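Local coordinates for protein putative NADPH-dependent oxidoreductase (Desulfitobacterium hafniense DCB-2, PDB 3DB2) that probably catalyses an NADPH-dependent oxidation or reduction, as a two-domain dehydrogenase of the GFO/IDH/MocA family with a Rossmann fold, at residues 127-132 with 252-257; 151-156 with 238-243; 177-182 with 229-234. All blocks are in the same frame, centred on the assembly; numbering follows the deposited sequence.

Contact 1 of 3, residues 127-132 with 252-257; sequences RRLGAL and LFYQLD
Ala131, in the first turn of helix 130-140, faces Tyr254 on strand 250-256; their CA atoms are 8.0 Å apart, the closest CA pair of the two segments. Leu129 takes the N-cap position of the helix, and the backbone N-H groups of Gly130 and Ala131 are held by the carboxylate of Asp268. No hydrogen bond links helix to strand, so side chains alone fill the gap. Tyr254 carries the contact. Its CG stands anti to the backbone N (chi1 172°), which sends the phenol off the sheet to the start of the helix. There Ala131 CB presses on the ring at CE1, a close 3.3 Å, with CD1 and CZ slightly farther off. On the CE2 side of the ring, Leu132 CD2 lies 4.0 Å from Tyr254 CE2, and the two side chains cross at about a right angle. At the phenol end, Leu129 CD1 sits 3.6 Å from Tyr254 OH, an apolar methyl against the hydroxyl. The same CD1 also meets Leu256 CD2 at 4.3 Å, two residues farther along the same side of the strand. Met135, one turn on in the helix, and Phe241 of the neighbouring strand also touch the Tyr254 side chain. This is helix-on-sheet packing, here joining helix 130-140 to the large mixed sheet of the GFO/IDH/MocA C-terminal domain.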
loop_
_atom_site.group_PDB
_atom_site.type_symbol
_atom_site.label_atom_id
_atom_site.label_comp_id
_atom_site.label_asym_id
_atom_site.label_seq_id
_atom_site.Cartn_x
_atom_site.Cartn_y
_atom_site.Cartn_z
ATOM N N ARG C 127 -1.524 1.756 19.473
ATOM C CA ARG C 127 -0.677 0.619 19.759
ATOM C C ARG C 127 -1.232 -0.166 20.955
ATOM O O ARG C 127 -0.877 -1.329 21.095
ATOM C CB ARG C 127 0.780 0.977 20.054
ATOM C CG ARG C 127 1.061 1.844 21.251
ATOM C CD ARG C 127 2.491 1.718 21.705
ATOM N NE ARG C 127 3.412 2.538 20.907
ATOM C CZ ARG C 127 4.734 2.426 21.081
ATOM N NH1 ARG C 127 5.226 1.574 21.963
ATOM N NH2 ARG C 127 5.617 3.140 20.392
ATOM N N ARG C 128 -2.086 0.471 21.739
ATOM C CA ARG C 128 -2.669 -0.155 22.914
ATOM C C ARG C 128 -3.882 -1.023 22.597
ATOM O O ARG C 128 -4.292 -1.850 23.432
ATOM C CB ARG C 128 -3.091 0.907 23.932
ATOM C CG ARG C 128 -2.095 2.016 24.173
ATOM C CD ARG C 128 -2.001 2.384 25.627
ATOM N NE ARG C 128 -0.748 3.090 25.853
ATOM C CZ ARG C 128 0.268 2.851 26.645
ATOM N NH1 ARG C 128 0.285 1.809 27.436
ATOM N NH2 ARG C 128 1.300 3.685 26.644
ATOM N N LEU C 129 -4.476 -0.841 21.419
ATOM C CA LEU C 129 -5.636 -1.630 21.047
ATOM C C LEU C 129 -5.320 -3.119 21.163
ATOM O O LEU C 129 -4.172 -3.478 20.938
ATOM C CB LEU C 129 -6.078 -1.292 19.633
ATOM C CG LEU C 129 -6.770 0.069 19.444
ATOM C CD1 LEU C 129 -6.941 0.397 17.979
ATOM C CD2 LEU C 129 -8.136 0.058 20.133
ATOM N N GLY C 130 -6.317 -3.935 21.509
ATOM C CA GLY C 130 -6.062 -5.370 21.661
ATOM C C GLY C 130 -5.566 -5.926 20.327
ATOM O O GLY C 130 -4.750 -6.826 20.291
ATOM N N ALA C 131 -6.049 -5.366 19.224
ATOM C CA ALA C 131 -5.614 -5.855 17.907
ATOM C C ALA C 131 -4.143 -5.566 17.695
ATOM O O ALA C 131 -3.451 -6.445 17.209
ATOM C CB ALA C 131 -6.449 -5.239 16.823
ATOM N N LEU C 132 -3.641 -4.382 18.044
ATOM C CA LEU C 132 -2.227 -4.103 17.786
ATOM C C LEU C 132 -1.318 -4.914 18.700
ATOM O O LEU C 132 -0.213 -5.412 18.358
ATOM C CB LEU C 132 -2.017 -2.596 17.933
ATOM C CG LEU C 132 -2.097 -1.763 16.665
ATOM C CD1 LEU C 132 -1.001 -2.155 15.676
ATOM C CD2 LEU C 132 -3.489 -1.901 16.040
ATOM N N LEU C 252 -1.219 -10.890 7.792
ATOM C CA LEU C 252 -2.304 -10.345 8.595
ATOM C C LEU C 252 -2.941 -9.147 7.882
ATOM O O LEU C 252 -2.191 -8.304 7.354
ATOM C CB LEU C 252 -1.770 -9.877 9.930
ATOM C CG LEU C 252 -0.957 -10.841 10.761
ATOM C CD1 LEU C 252 -0.340 -10.130 11.951
ATOM C CD2 LEU C 252 -1.842 -12.007 11.190
ATOM N N PHE C 253 -4.246 -9.101 7.938
ATOM C CA PHE C 253 -5.029 -7.986 7.383
ATOM C C PHE C 253 -5.951 -7.440 8.466
ATOM O O PHE C 253 -6.874 -8.104 8.907
ATOM C CB PHE C 253 -5.880 -8.415 6.192
ATOM C CG PHE C 253 -5.117 -9.150 5.110
ATOM C CD1 PHE C 253 -4.166 -8.480 4.364
ATOM C CD2 PHE C 253 -5.379 -10.496 4.866
ATOM C CE1 PHE C 253 -3.480 -9.157 3.363
ATOM C CE2 PHE C 253 -4.673 -11.178 3.874
ATOM C CZ PHE C 253 -3.704 -10.510 3.162
ATOM N N TYR C 254 -5.695 -6.216 8.881
ATOM C CA TYR C 254 -6.442 -5.510 9.911
ATOM C C TYR C 254 -7.161 -4.301 9.293
ATOM O O TYR C 254 -6.555 -3.585 8.487
ATOM C CB TYR C 254 -5.519 -5.030 11.010
ATOM C CG TYR C 254 -6.055 -4.122 12.081
ATOM C CD1 TYR C 254 -6.909 -4.606 13.065
ATOM C CD2 TYR C 254 -5.709 -2.770 12.139
ATOM C CE1 TYR C 254 -7.401 -3.771 14.045
ATOM C CE2 TYR C 254 -6.205 -1.943 13.145
ATOM C CZ TYR C 254 -7.054 -2.447 14.096
ATOM O OH TYR C 254 -7.569 -1.671 15.118
ATOM N N GLN C 255 -8.403 -4.131 9.684
ATOM C CA GLN C 255 -9.273 -3.026 9.355
ATOM C C GLN C 255 -9.930 -2.468 10.615
ATOM O O GLN C 255 -10.425 -3.256 11.413
ATOM C CB GLN C 255 -10.403 -3.446 8.395
ATOM C CG GLN C 255 -10.025 -3.583 6.942
ATOM C CD GLN C 255 -9.978 -2.285 6.166
ATOM O OE1 GLN C 255 -10.420 -1.233 6.631
ATOM N NE2 GLN C 255 -9.431 -2.308 4.947
ATOM N N LEU C 256 -9.938 -1.161 10.785
ATOM C CA LEU C 256 -10.676 -0.555 11.902
ATOM C C LEU C 256 -11.679 0.477 11.422
ATOM O O LEU C 256 -11.353 1.218 10.494
ATOM C CB LEU C 256 -9.676 0.070 12.859
ATOM C CG LEU C 256 -10.232 0.950 13.984
ATOM C CD1 LEU C 256 -10.871 0.036 15.030
ATOM C CD2 LEU C 256 -9.109 1.821 14.501
ATOM N N ASP C 257 -12.869 0.527 12.031
ATOM C CA ASP C 257 -13.835 1.580 11.803
ATOM C C ASP C 257 -13.504 2.720 12.770
ATOM O O ASP C 257 -13.907 2.646 13.936
ATOM C CB ASP C 257 -15.266 1.157 12.082
ATOM C CG ASP C 257 -16.273 2.251 11.810
ATOM O OD1 ASP C 257 -15.920 3.392 11.466
ATOM O OD2 ASP C 257 -17.477 1.907 11.907
#

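Contact 2 of 3, residues 151-156 with 238-243; sequences EAVFSN and PGVFSI
Val153 and Ser242 form an antiparallel hydrogen-bonded pair, as do Ser155 and Val240, where strands 151-155 and 240-243 run side by side at 169°. In the first pair Val153 N donates to Ser242 O at 2.9 Å, and Ser242 N returns a bond to Val153 O. In the second, Ser155 N points to Val240 O at 2.8 Å, nearly in line with the carbonyl bond, whereas Val240 N approaches Ser155 O from above the carbonyl plane, 43° out of it. CA-H...O contacts fill in between, among them Gly239 CA to Ser155 O.

The aromatic contact belongs to the non-hydrogen-bonded pair Phe154 and Phe241. It is T-shaped: Phe241 turns its edge to the face of Phe154, with centroids 4.8 Å apart and planes at 65°. Phe241 CD2 hangs over the centre of the Phe154 ring, 3.5 Å above its plane. Alternation along the strands puts both rings on the face of Ala152 and Ile243; CG anti to the backbone N in each then sets how they stand there.

On the reverse face Val153 CG1 and Val240 CG1 touch at 4.1 Å, flanked by the two serines. Ser242 OG packs on Val153 CB and bonds a water that donates to Glu151 O, the water oxygen 2.9 Å from Glu151 O. Glu151 OE1 is hydrogen-bonded to Tyr246 OH and Asn244 ND2 of its own chain, and OE2 to Tyr230 OH of the second subunit.

The chemistry is thus two-sided: Ala152, Phe241 and Ile243 pack on Gln186 of helix 183-194, while Glu151, Val153 and Val240 meet the dimer partner.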
loop_
_atom_site.group_PDB
_atom_site.type_symbol
_atom_site.label_atom_id
_atom_site.label_comp_id
_atom_site.label_asym_id
_atom_site.label_seq_id
_atom_site.Cartn_x
_atom_site.Cartn_y
_atom_site.Cartn_z
ATOM N N GLU C 151 1.881 -2.611 5.020
ATOM C CA GLU C 151 1.193 -1.512 4.363
ATOM C C GLU C 151 0.146 -0.944 5.331
ATOM O O GLU C 151 -0.669 -1.735 5.781
ATOM C CB GLU C 151 0.476 -1.948 3.081
ATOM C CG GLU C 151 1.430 -2.631 2.122
ATOM C CD GLU C 151 0.696 -3.595 1.198
ATOM O OE1 GLU C 151 -0.479 -3.942 1.445
ATOM O OE2 GLU C 151 1.366 -4.034 0.233
ATOM N N ALA C 152 0.235 0.328 5.628
ATOM C CA ALA C 152 -0.638 0.982 6.596
ATOM C C ALA C 152 -1.384 2.103 5.882
ATOM O O ALA C 152 -0.790 2.742 5.003
ATOM C CB ALA C 152 0.157 1.536 7.762
ATOM N N VAL C 153 -2.648 2.320 6.218
ATOM C CA VAL C 153 -3.401 3.382 5.557
ATOM C C VAL C 153 -4.225 4.108 6.618
ATOM O O VAL C 153 -4.790 3.437 7.474
ATOM C CB VAL C 153 -4.354 2.852 4.480
ATOM C CG1 VAL C 153 -5.243 3.945 3.896
ATOM C CG2 VAL C 153 -3.557 2.172 3.369
ATOM N N PHE C 154 -4.284 5.428 6.535
ATOM C CA PHE C 154 -5.215 6.160 7.408
ATOM C C PHE C 154 -5.729 7.319 6.511
ATOM O O PHE C 154 -4.991 8.173 6.070
ATOM C CB PHE C 154 -4.614 6.599 8.702
ATOM C CG PHE C 154 -5.604 7.024 9.799
ATOM C CD1 PHE C 154 -6.947 7.162 9.564
ATOM C CD2 PHE C 154 -5.109 7.286 11.077
ATOM C CE1 PHE C 154 -7.865 7.546 10.543
ATOM C CE2 PHE C 154 -5.992 7.673 12.070
ATOM C CZ PHE C 154 -7.342 7.818 11.798
ATOM N N SER C 155 -7.026 7.262 6.240
ATOM C CA SER C 155 -7.668 8.239 5.384
ATOM C C SER C 155 -9.077 8.595 5.868
ATOM O O SER C 155 -9.755 7.841 6.578
ATOM C CB SER C 155 -7.798 7.738 3.949
ATOM O OG SER C 155 -8.794 6.730 3.858
ATOM N N ASN C 156 -9.510 9.762 5.433
ATOM C CA ASN C 156 -10.886 10.236 5.607
ATOM C C ASN C 156 -11.093 11.398 4.638
ATOM O O ASN C 156 -10.202 11.792 3.875
ATOM C CB ASN C 156 -11.156 10.556 7.060
ATOM C CG ASN C 156 -10.444 11.783 7.576
ATOM O OD1 ASN C 156 -10.109 12.734 6.885
ATOM N ND2 ASN C 156 -10.231 11.700 8.879
ATOM N N PRO C 238 -13.493 8.376 1.489
ATOM C CA PRO C 238 -14.101 7.803 2.691
ATOM C C PRO C 238 -13.096 7.128 3.624
ATOM O O PRO C 238 -12.035 6.670 3.176
ATOM C CB PRO C 238 -15.066 6.774 2.137
ATOM C CG PRO C 238 -15.454 7.357 0.810
ATOM C CD PRO C 238 -14.156 7.913 0.254
ATOM N N GLY C 239 -13.436 7.100 4.914
ATOM C CA GLY C 239 -12.532 6.665 5.956
ATOM C C GLY C 239 -12.049 5.226 5.819
ATOM O O GLY C 239 -12.817 4.284 5.593
ATOM N N VAL C 240 -10.739 5.047 5.967
ATOM C CA VAL C 240 -10.085 3.746 5.969
ATOM C C VAL C 240 -8.969 3.821 7.034
ATOM O O VAL C 240 -8.274 4.842 7.054
ATOM C CB VAL C 240 -9.386 3.321 4.673
ATOM C CG1 VAL C 240 -8.673 1.967 4.821
ATOM C CG2 VAL C 240 -10.355 3.287 3.507
ATOM N N PHE C 241 -8.877 2.771 7.828
ATOM C CA PHE C 241 -7.765 2.546 8.742
ATOM C C PHE C 241 -7.412 1.055 8.588
ATOM O O PHE C 241 -8.172 0.218 9.076
ATOM C CB PHE C 241 -8.037 2.870 10.189
ATOM C CG PHE C 241 -6.897 2.839 11.182
ATOM C CD1 PHE C 241 -6.220 1.680 11.556
ATOM C CD2 PHE C 241 -6.481 4.013 11.797
ATOM C CE1 PHE C 241 -5.179 1.634 12.447
ATOM C CE2 PHE C 241 -5.422 3.995 12.688
ATOM C CZ PHE C 241 -4.769 2.828 13.017
ATOM N N SER C 242 -6.253 0.812 7.976
ATOM C CA SER C 242 -5.853 -0.581 7.749
ATOM C C SER C 242 -4.356 -0.786 7.951
ATOM O O SER C 242 -3.567 0.136 7.847
ATOM C CB SER C 242 -6.274 -0.999 6.346
ATOM O OG SER C 242 -5.720 -0.163 5.358
ATOM N N ILE C 243 -3.990 -2.041 8.263
ATOM C CA ILE C 243 -2.617 -2.481 8.380
ATOM C C ILE C 243 -2.555 -3.911 7.799
ATOM O O ILE C 243 -3.340 -4.779 8.210
ATOM C CB ILE C 243 -2.119 -2.496 9.832
ATOM C CG1 ILE C 243 -2.371 -1.184 10.581
ATOM C CG2 ILE C 243 -0.639 -2.875 9.943
ATOM C CD1 ILE C 243 -1.772 -1.102 11.961
HETATM O O HOH W 1 -3.222 -1.154 4.607
#

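Contact 3 of 3, residues 177-182 with 229-234; sequences GPLTQL and AYLGTN
The short helix 178-181 packs on one face of the large mixed sheet, with Pro178 and Leu179 set against Thr233 near the end of strand 228-234. Pro178, the first residue of the helix, lays its ring over the strand backbone: CG is 3.9 Å from both Thr233 C and Asn234 N. Its CB meets Thr233 CB at 4.1 Å. Leu179 swings its CG away from its own N-H (chi1 -165°) and runs back along the strand, where its CD1 lies against Thr233 OG1 at 3.9 Å and near Leu231 CD2. Leu231 and Thr233 share this side of the strand, the usual alternation of a beta strand, here within the GFO/IDH/MocA C-terminal domain. The buried Thr233 OG1 is hydrogen-bonded to Asn217 ND2 on the neighbouring strand. A valine here would probably leave Asn217 ND2 without this acceptor. Farther on, Leu182 CD1 approaches Asn234 O at 4.1 Å, while Trp235 flanks both Pro178 and Leu182. The Asn234 side chain leaves on the other face, where its OD1 accepts from Ala236 N and its ND2 bonds Ser148 OG of the second subunit.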
loop_
_atom_site.group_PDB
_atom_site.type_symbol
_atom_site.label_atom_id
_atom_site.label_comp_id
_atom_site.label_asym_id
_atom_site.label_seq_id
_atom_site.Cartn_x
_atom_site.Cartn_y
_atom_site.Cartn_z
ATOM N N GLY C 177 -0.153 17.582 5.748
ATOM C CA GLY C 177 -1.600 17.434 5.812
ATOM C C GLY C 177 -2.031 16.268 6.683
ATOM O O GLY C 177 -1.763 16.274 7.891
ATOM N N PRO C 178 -2.684 15.267 6.100
ATOM C CA PRO C 178 -3.094 14.100 6.875
ATOM C C PRO C 178 -1.878 13.356 7.421
ATOM O O PRO C 178 -2.008 12.558 8.365
ATOM C CB PRO C 178 -3.916 13.270 5.880
ATOM C CG PRO C 178 -3.351 13.659 4.540
ATOM C CD PRO C 178 -3.077 15.137 4.681
ATOM N N LEU C 179 -0.695 13.591 6.870
ATOM C CA LEU C 179 0.470 12.850 7.404
ATOM C C LEU C 179 0.678 13.080 8.892
ATOM O O LEU C 179 1.019 12.169 9.658
ATOM C CB LEU C 179 1.701 13.302 6.645
ATOM C CG LEU C 179 2.986 12.504 6.721
ATOM C CD1 LEU C 179 2.687 11.015 6.641
ATOM C CD2 LEU C 179 3.917 12.999 5.626
ATOM N N THR C 180 0.464 14.331 9.337
ATOM C CA THR C 180 0.528 14.601 10.777
ATOM C C THR C 180 -0.680 14.081 11.528
ATOM O O THR C 180 -0.555 13.244 12.424
ATOM C CB THR C 180 0.662 16.121 11.016
ATOM O OG1 THR C 180 1.932 16.583 10.536
ATOM C CG2 THR C 180 0.629 16.417 12.498
ATOM N N GLN C 181 -1.874 14.543 11.194
ATOM C CA GLN C 181 -3.086 14.281 11.945
ATOM C C GLN C 181 -3.440 12.794 11.965
ATOM O O GLN C 181 -3.904 12.289 12.990
ATOM C CB GLN C 181 -4.297 15.026 11.371
ATOM C CG GLN C 181 -4.439 16.491 11.655
ATOM C CD GLN C 181 -3.447 17.029 12.672
ATOM O OE1 GLN C 181 -3.704 17.043 13.879
ATOM N NE2 GLN C 181 -2.305 17.485 12.149
ATOM N N LEU C 182 -3.253 12.137 10.822
ATOM C CA LEU C 182 -3.610 10.733 10.658
ATOM C C LEU C 182 -2.332 9.904 10.703
ATOM O O LEU C 182 -2.256 8.900 11.410
ATOM C CB LEU C 182 -4.359 10.467 9.347
ATOM C CG LEU C 182 -5.633 11.267 9.079
ATOM C CD1 LEU C 182 -6.377 10.743 7.845
ATOM C CD2 LEU C 182 -6.540 11.240 10.295
ATOM N N ALA C 229 8.136 -0.574 4.762
ATOM C CA ALA C 229 6.709 -0.276 4.917
ATOM C C ALA C 229 6.276 0.827 3.936
ATOM O O ALA C 229 7.086 1.629 3.489
ATOM C CB ALA C 229 6.356 0.108 6.330
ATOM N N TYR C 230 4.983 0.789 3.645
ATOM C CA TYR C 230 4.198 1.759 2.916
ATOM C C TYR C 230 3.206 2.425 3.869
ATOM O O TYR C 230 2.577 1.693 4.640
ATOM C CB TYR C 230 3.443 1.071 1.772
ATOM C CG TYR C 230 2.282 1.892 1.273
ATOM C CD1 TYR C 230 2.504 3.059 0.541
ATOM C CD2 TYR C 230 0.974 1.509 1.543
ATOM C CE1 TYR C 230 1.423 3.797 0.097
ATOM C CE2 TYR C 230 -0.110 2.257 1.099
ATOM C CZ TYR C 230 0.145 3.399 0.375
ATOM O OH TYR C 230 -0.889 4.186 -0.096
ATOM N N LEU C 231 3.092 3.752 3.789
ATOM C CA LEU C 231 2.048 4.459 4.514
ATOM C C LEU C 231 1.284 5.372 3.560
ATOM O O LEU C 231 1.896 6.259 2.980
ATOM C CB LEU C 231 2.646 5.263 5.656
ATOM C CG LEU C 231 1.691 6.233 6.366
ATOM C CD1 LEU C 231 0.522 5.498 6.994
ATOM C CD2 LEU C 231 2.446 6.997 7.434
ATOM N N GLY C 232 -0.009 5.168 3.413
ATOM C CA GLY C 232 -0.872 6.052 2.637
ATOM C C GLY C 232 -1.699 6.887 3.593
ATOM O O GLY C 232 -2.275 6.352 4.536
ATOM N N THR C 233 -1.697 8.198 3.375
ATOM C CA THR C 233 -2.484 9.140 4.188
ATOM C C THR C 233 -3.260 10.011 3.205
ATOM O O THR C 233 -2.681 10.538 2.254
ATOM C CB THR C 233 -1.640 10.002 5.132
ATOM O OG1 THR C 233 -0.518 10.557 4.442
ATOM C CG2 THR C 233 -1.112 9.153 6.282
ATOM N N ASN C 234 -4.565 10.132 3.353
ATOM C CA ASN C 234 -5.386 10.696 2.295
ATOM C C ASN C 234 -6.543 11.455 2.925
ATOM O O ASN C 234 -7.162 10.880 3.829
ATOM C CB ASN C 234 -5.792 9.484 1.441
ATOM C CG ASN C 234 -6.422 9.881 0.127
ATOM O OD1 ASN C 234 -7.247 10.786 0.186
ATOM N ND2 ASN C 234 -6.040 9.214 -0.969
#

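In the fold
All three contacts meet the nine-stranded mixed sheet, which runs in the order 250-256, 240-247, 147-155, 228-234 through this region. Contact 2 joins the middle two strands, and contacts 1 and 3 set a helix against the strand to either side. The centres of contacts 1 and 2 are about 11 Å apart, those of 2 and 3 about 8 Å, and those of 1 and 3 about 17 Å, with no touch between the last two. Backbone hydrogen bonds, such as Tyr254 N to Ile243 O and Ala152 N to Tyr230 O, probably tie each neighbour to contact 2. Along the chain contact 1 encloses contact 2, which encloses contact 3. In this region helices lie on one face of the sheet and the second subunit on the other.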